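Aminotransferase (Paracoccus denitrificans, PDB 4GRX) probably transfers amino groups between amine or amino acid donors and keto or aldehyde acceptors, as a pyridoxal-phosphate-dependent class III omega-aminotransferase. Local coordinates at residues F118-S128 with P305-A316. Residues are numbered along the deposited sequence; the frame is centred on the assembly and turned at random.
Sequences FDNGRVFYTNS and PMGAVILGPDLA. With NA (sodium ion), chain E.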
ATOM      1  N   PHE A 118     -22.034  12.386  -0.611  1.00 45.41           N
ATOM      2  CA  PHE A 118     -22.949  11.670   0.294  1.00 47.49           C
ATOM      3  C   PHE A 118     -23.396  12.534   1.478  1.00 50.07           C
ATOM      4  O   PHE A 118     -22.616  13.371   1.960  1.00 49.58           O
ATOM      5  CB  PHE A 118     -22.287  10.392   0.832  1.00 46.16           C
ATOM      6  CG  PHE A 118     -21.606   9.547  -0.221  1.00 43.87           C
ATOM      7  CD1 PHE A 118     -22.304   9.093  -1.340  1.00 43.77           C
ATOM      8  CD2 PHE A 118     -20.274   9.182  -0.071  1.00 41.91           C
ATOM      9  CE1 PHE A 118     -21.688   8.313  -2.295  1.00 42.21           C
ATOM     10  CE2 PHE A 118     -19.648   8.396  -1.025  1.00 40.57           C
ATOM     11  CZ  PHE A 118     -20.358   7.959  -2.139  1.00 40.76           C
ATOM     12  N   ASP A 119     -24.624  12.333   1.963  1.00 44.41           N
ATOM     13  CA  ASP A 119     -25.082  13.082   3.157  1.00 47.99           C
ATOM     14  C   ASP A 119     -24.398  12.680   4.462  1.00 47.82           C
ATOM     15  O   ASP A 119     -24.147  13.523   5.318  1.00 49.37           O
ATOM     16  CB  ASP A 119     -26.607  13.040   3.321  1.00 50.54           C
ATOM     17  CG  ASP A 119     -27.309  14.111   2.504  1.00 52.33           C
ATOM     18  OD1 ASP A 119     -26.666  14.679   1.587  1.00 52.09           O
ATOM     19  OD2 ASP A 119     -28.499  14.389   2.775  1.00 54.59           O
ATOM     20  N   ASN A 120     -24.126  11.389   4.609  1.00 46.24           N
ATOM     21  CA  ASN A 120     -23.330  10.869   5.714  1.00 46.36           C
ATOM     22  C   ASN A 120     -22.596   9.635   5.207  1.00 43.90           C
ATOM     23  O   ASN A 120     -22.856   9.180   4.087  1.00 42.48           O
ATOM     24  CB  ASN A 120     -24.212  10.525   6.917  1.00 48.33           C
ATOM     25  CG  ASN A 120     -25.236   9.463   6.593  1.00 48.56           C
ATOM     26  OD1 ASN A 120     -24.910   8.280   6.498  1.00 48.01           O
ATOM     27  ND2 ASN A 120     -26.480   9.878   6.404  1.00 49.88           N
ATOM     28  N   GLY A 121     -21.686   9.096   6.010  1.00 42.96           N
ATOM     29  CA  GLY A 121     -20.939   7.931   5.587  0.88 40.90           C
ATOM     30  C   GLY A 121     -19.812   7.538   6.508  1.00 40.93           C
ATOM     31  O   GLY A 121     -19.714   8.026   7.620  1.00 42.42           O
ATOM     32  N   ARG A 122     -18.963   6.633   6.035  1.00 39.86           N
ATOM     33  CA  ARG A 122     -17.795   6.188   6.798  1.00 39.85           C
ATOM     34  C   ARG A 122     -16.543   6.108   5.915  1.00 37.20           C
ATOM     35  O   ARG A 122     -16.621   5.962   4.693  1.00 35.06           O
ATOM     36  CB  ARG A 122     -18.068   4.851   7.523  1.00 40.73           C
ATOM     37  CG  ARG A 122     -19.083   4.929   8.660  1.00 44.00           C
ATOM     38  CD  ARG A 122     -18.958   3.750   9.622  1.00 45.49           C
ATOM     39  NE  ARG A 122     -20.107   3.630  10.521  1.00 48.41           N
ATOM     40  CZ  ARG A 122     -20.208   4.229  11.711  1.00 51.60           C
ATOM     41  NH1 ARG A 122     -19.223   4.996  12.159  1.00 52.85           N
ATOM     42  NH2 ARG A 122     -21.292   4.065  12.463  1.00 52.96           N
ATOM     43  N   VAL A 123     -15.391   6.202   6.565  1.00 37.34           N
ATOM     44  CA  VAL A 123     -14.105   6.324   5.889  1.00 36.47           C
ATOM     45  C   VAL A 123     -13.121   5.285   6.458  1.00 36.22           C
ATOM     46  O   VAL A 123     -12.934   5.188   7.684  1.00 36.88           O
ATOM     47  CB  VAL A 123     -13.531   7.765   6.063  1.00 37.38           C
ATOM     48  CG1 VAL A 123     -12.321   8.000   5.174  1.00 35.86           C
ATOM     49  CG2 VAL A 123     -14.598   8.825   5.787  1.00 38.17           C
ATOM     50  N   PHE A 124     -12.511   4.510   5.562  1.00 35.30           N
ATOM     51  CA  PHE A 124     -11.397   3.628   5.919  1.00 35.63           C
ATOM     52  C   PHE A 124     -10.120   4.038   5.159  1.00 34.43           C
ATOM     53  O   PHE A 124     -10.193   4.452   3.996  1.00 33.68           O
ATOM     54  CB  PHE A 124     -11.758   2.166   5.651  1.00 36.42           C
ATOM     55  CG  PHE A 124     -10.769   1.183   6.225  1.00 39.12           C
ATOM     56  CD1 PHE A 124     -10.792   0.858   7.591  1.00 41.50           C
ATOM     57  CD2 PHE A 124      -9.804   0.572   5.405  1.00 38.67           C
ATOM     58  CE1 PHE A 124      -9.880  -0.053   8.120  1.00 41.75           C
ATOM     59  CE2 PHE A 124      -8.894  -0.339   5.932  1.00 38.72           C
ATOM     60  CZ  PHE A 124      -8.937  -0.650   7.288  1.00 40.88           C
ATOM     61  N   TYR A 125      -8.956   3.941   5.808  1.00 33.76           N
ATOM     62  CA  TYR A 125      -7.722   4.466   5.194  1.00 32.31           C
ATOM     63  C   TYR A 125      -6.735   3.409   4.684  1.00 30.73           C
ATOM     64  O   TYR A 125      -6.669   2.290   5.201  1.00 30.05           O
ATOM     65  CB  TYR A 125      -7.019   5.459   6.129  1.00 33.27           C
ATOM     66  CG  TYR A 125      -7.815   6.724   6.390  1.00 34.37           C
ATOM     67  CD1 TYR A 125      -7.848   7.755   5.457  1.00 34.09           C
ATOM     68  CD2 TYR A 125      -8.530   6.889   7.576  1.00 35.56           C
ATOM     69  CE1 TYR A 125      -8.578   8.908   5.686  1.00 35.18           C
ATOM     70  CE2 TYR A 125      -9.266   8.035   7.812  1.00 36.72           C
ATOM     71  CZ  TYR A 125      -9.286   9.045   6.865  1.00 36.64           C
ATOM     72  OH  TYR A 125     -10.007  10.195   7.097  1.00 37.80           O
ATOM     73  N   THR A 126      -5.970   3.795   3.663  1.00 29.70           N
ATOM     74  CA  THR A 126      -4.905   2.968   3.114  1.00 28.85           C
ATOM     75  C   THR A 126      -3.709   3.850   2.810  1.00 29.97           C
ATOM     76  O   THR A 126      -3.739   5.067   3.055  1.00 30.92           O
ATOM     77  CB  THR A 126      -5.326   2.304   1.795  1.00 27.02           C
ATOM     78  OG1 THR A 126      -5.635   3.315   0.835  1.00 26.40           O
ATOM     79  CG2 THR A 126      -6.535   1.436   1.990  1.00 26.68           C
ATOM     80  N   ASN A 127      -2.664   3.255   2.243  1.00 29.67           N
ATOM     81  CA  ASN A 127      -1.517   4.050   1.806  1.00 30.41           C
ATOM     82  C   ASN A 127      -1.596   4.426   0.339  1.00 29.34           C
ATOM     83  O   ASN A 127      -1.237   5.539  -0.033  1.00 30.70           O
ATOM     84  CB  ASN A 127      -0.203   3.338   2.117  1.00 31.32           C
ATOM     85  CG  ASN A 127      -0.033   3.065   3.600  1.00 32.93           C
ATOM     86  OD1 ASN A 127      -0.044   3.988   4.416  1.00 34.68           O
ATOM     87  ND2 ASN A 127       0.110   1.796   3.957  1.00 32.47           N
ATOM     88  N   SER A 128      -2.098   3.515  -0.488  1.00 27.39           N
ATOM     89  CA  SER A 128      -2.148   3.726  -1.930  0.88 25.94           C
ATOM     90  C   SER A 128      -3.551   3.545  -2.469  1.00 25.29           C
ATOM     91  O   SER A 128      -4.417   3.003  -1.792  1.00 25.37           O
ATOM     92  CB  SER A 128      -1.216   2.742  -2.612  0.75 25.02           C
ATOM     93  OG  SER A 128      -1.667   1.413  -2.412  0.75 24.02           O
ATOM     94  N   PRO A 305       1.864   9.477   1.143  1.00 31.32           N
ATOM     95  CA  PRO A 305       1.076   8.319   0.677  1.00 31.05           C
ATOM     96  C   PRO A 305      -0.248   8.114   1.436  1.00 31.56           C
ATOM     97  O   PRO A 305      -0.254   7.732   2.600  1.00 32.68           O
ATOM     98  CB  PRO A 305       2.022   7.119   0.903  1.00 31.28           C
ATOM     99  CG  PRO A 305       3.356   7.705   1.188  1.00 32.16           C
ATOM    100  CD  PRO A 305       3.106   9.050   1.800  1.00 32.34           C
ATOM    101  N   MET A 306      -1.365   8.350   0.767  1.00 31.89           N
ATOM    102  CA  MET A 306      -2.657   8.255   1.417  1.00 33.01           C
ATOM    103  C   MET A 306      -3.687   7.698   0.463  1.00 32.07           C
ATOM    104  O   MET A 306      -3.714   8.060  -0.716  1.00 32.39           O
ATOM    105  CB  MET A 306      -3.109   9.641   1.844  1.00 35.61           C
ATOM    106  CG  MET A 306      -4.207   9.668   2.887  1.00 38.39           C
ATOM    107  SD  MET A 306      -3.524   9.784   4.552  1.00 42.16           S
ATOM    108  CE  MET A 306      -4.965  10.454   5.357  1.00 40.56           C
ATOM    109  N   GLY A 307      -4.535   6.819   0.986  1.00 31.47           N
ATOM    110  CA  GLY A 307      -5.725   6.348   0.287  1.00 29.52           C
ATOM    111  C   GLY A 307      -6.942   6.377   1.193  1.00 29.03           C
ATOM    112  O   GLY A 307      -6.832   6.264   2.416  1.00 29.23           O
ATOM    113  N   ALA A 308      -8.112   6.531   0.587  1.00 28.65           N
ATOM    114  CA  ALA A 308      -9.364   6.532   1.337  1.00 29.10           C
ATOM    115  C   ALA A 308     -10.494   5.859   0.585  1.00 28.70           C
ATOM    116  O   ALA A 308     -10.738   6.126  -0.601  1.00 28.54           O
ATOM    117  CB  ALA A 308      -9.766   7.940   1.726  1.00 29.17           C
ATOM    118  N   VAL A 309     -11.180   4.984   1.304  1.00 28.76           N
ATOM    119  CA  VAL A 309     -12.435   4.408   0.866  1.00 28.18           C
ATOM    120  C   VAL A 309     -13.514   5.183   1.624  1.00 29.14           C
ATOM    121  O   VAL A 309     -13.515   5.170   2.872  1.00 29.84           O
ATOM    122  CB  VAL A 309     -12.474   2.908   1.227  1.00 27.99           C
ATOM    123  CG1 VAL A 309     -13.867   2.313   1.047  1.00 28.15           C
ATOM    124  CG2 VAL A 309     -11.450   2.151   0.402  1.00 26.95           C
ATOM    125  N   ILE A 310     -14.387   5.884   0.881  1.00 28.82           N
ATOM    126  CA  ILE A 310     -15.547   6.587   1.455  1.00 29.80           C
ATOM    127  C   ILE A 310     -16.886   5.901   1.129  1.00 29.73           C
ATOM    128  O   ILE A 310     -17.418   6.044   0.025  1.00 29.62           O
ATOM    129  CB  ILE A 310     -15.650   8.049   0.975  1.00 30.42           C
ATOM    130  CG1 ILE A 310     -14.302   8.766   1.070  1.00 30.41           C
ATOM    131  CG2 ILE A 310     -16.713   8.793   1.783  1.00 31.51           C
ATOM    132  CD1 ILE A 310     -14.299  10.135   0.413  1.00 30.50           C
ATOM    133  N   LEU A 311     -17.438   5.172   2.089  1.00 29.89           N
ATOM    134  CA  LEU A 311     -18.725   4.505   1.878  1.00 29.93           C
ATOM    135  C   LEU A 311     -19.903   5.478   2.000  1.00 30.93           C
ATOM    136  O   LEU A 311     -20.011   6.196   3.002  1.00 32.30           O
ATOM    137  CB  LEU A 311     -18.899   3.363   2.881  1.00 30.25           C
ATOM    138  CG  LEU A 311     -17.829   2.270   2.927  1.00 29.41           C
ATOM    139  CD1 LEU A 311     -17.982   1.429   4.187  1.00 30.19           C
ATOM    140  CD2 LEU A 311     -17.877   1.395   1.683  1.00 28.34           C
ATOM    141  N   GLY A 312     -20.775   5.500   0.988  1.00 30.36           N
ATOM    142  CA  GLY A 312     -22.050   6.232   1.055  1.00 31.73           C
ATOM    143  C   GLY A 312     -22.962   5.637   2.128  1.00 32.99           C
ATOM    144  O   GLY A 312     -22.677   4.547   2.646  1.00 32.99           O
ATOM    145  N   PRO A 313     -24.077   6.318   2.453  1.00 34.20           N
ATOM    146  CA  PRO A 313     -24.939   5.884   3.578  1.00 35.35           C
ATOM    147  C   PRO A 313     -25.361   4.403   3.555  1.00 34.63           C
ATOM    148  O   PRO A 313     -25.261   3.715   4.579  1.00 35.15           O
ATOM    149  CB  PRO A 313     -26.169   6.794   3.472  1.00 36.81           C
ATOM    150  CG  PRO A 313     -25.715   7.971   2.675  1.00 36.66           C
ATOM    151  CD  PRO A 313     -24.627   7.491   1.750  1.00 34.93           C
ATOM    152  N   ASP A 314     -25.826   3.908   2.416  1.00 41.49           N
ATOM    153  CA  ASP A 314     -26.370   2.557   2.398  1.00 41.45           C
ATOM    154  C   ASP A 314     -25.291   1.503   2.736  1.00 40.51           C
ATOM    155  O   ASP A 314     -25.481   0.661   3.620  1.00 41.89           O
ATOM    156  CB  ASP A 314     -27.076   2.276   1.073  1.00 40.32           C
ATOM    157  CG  ASP A 314     -27.655   0.881   1.011  1.00 40.99           C
ATOM    158  OD1 ASP A 314     -28.538   0.545   1.836  1.00 43.20           O
ATOM    159  OD2 ASP A 314     -27.219   0.114   0.135  1.00 39.29           O
ATOM    160  N   LEU A 315     -24.146   1.571   2.059  1.00 38.16           N
ATOM    161  CA  LEU A 315     -23.038   0.675   2.376  1.00 37.39           C
ATOM    162  C   LEU A 315     -22.481   0.888   3.795  1.00 38.99           C
ATOM    163  O   LEU A 315     -22.135  -0.076   4.470  1.00 39.81           O
ATOM    164  CB  LEU A 315     -21.938   0.767   1.325  1.00 34.82           C
ATOM    165  CG  LEU A 315     -22.262   0.235  -0.071  1.00 33.30           C
ATOM    166  CD1 LEU A 315     -21.058   0.426  -0.978  1.00 31.10           C
ATOM    167  CD2 LEU A 315     -22.665  -1.233  -0.038  1.00 33.89           C
ATOM    168  N   ALA A 316     -22.410   2.142   4.245  1.00 39.60           N
ATOM    169  CA  ALA A 316     -21.998   2.449   5.615  1.00 41.54           C
ATOM    170  C   ALA A 316     -22.864   1.705   6.625  1.00 44.35           C
ATOM    171  O   ALA A 316     -22.336   1.011   7.479  1.00 45.64           O
ATOM    172  CB  ALA A 316     -22.029   3.946   5.875  1.00 42.00           C
TER
HETATM  173 NA    NA E 501     -21.233  15.148   1.879  1.00 28.17          NA
HETATM  174  O   HOH W   1      -0.880   6.720   5.220  1.00 35.35           O
HETATM  175  O   HOH W   2     -22.191  16.702   0.597  1.00 36.59           O
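Arg122, Phe124 and Thr126 each pair with a residue of strand 307-311 through two backbone hydrogen bonds, six in all, joining the strands in antiparallel register. The straightest runs from Val309 N to Phe124 O (2.9 Å, 171° at the hydrogen). Beside the Thr126-Gly307 pair, Thr126 OG1, at chi1 61° between its backbone N and carbonyl carbon, lies 3.1 Å from Gly307 CA while donating to Ser128 O; glycine suits the place because a CB would collide with that hydroxyl.

Phe118 O is a ligand of the sodium ion, at 2.2 Å, with carbonyls of Val113, Glu114 and Ser116. The Phe118 ring turns one face to Gly312, whose CA sits over its centre, 3.5 Å from the centroid, in a CH-pi contact; a CB on Gly312 would come tight against Phe118 CE1. Phe118 CD2 meets Ile310 CG2. Replacing Phe118 with an alanine takes away the whole ring, and would probably leave Gly312 CA without its aromatic partner and a gap beside Ile310. Tyr125 CE1 touches Met306 CE at 3.9 Å, the methionine chain bending at chi2 to bring its methyl across.

Strand 122-126 edges the large seven-stranded sheet within this chain; 307-311 runs antiparallel to both its neighbours, 122-126 and 292-295, consistent with fold type I of PLP-dependent aminotransferases. Helix 103-115 packs on Val123 and Tyr125, helix 129-146 on Phe124 and Thr126, while Arg122 forms a salt bridge with Glu320 of its own chain and hydrogen-bonds to the backbone oxygens of Glu24 and Ser27 of the second subunit.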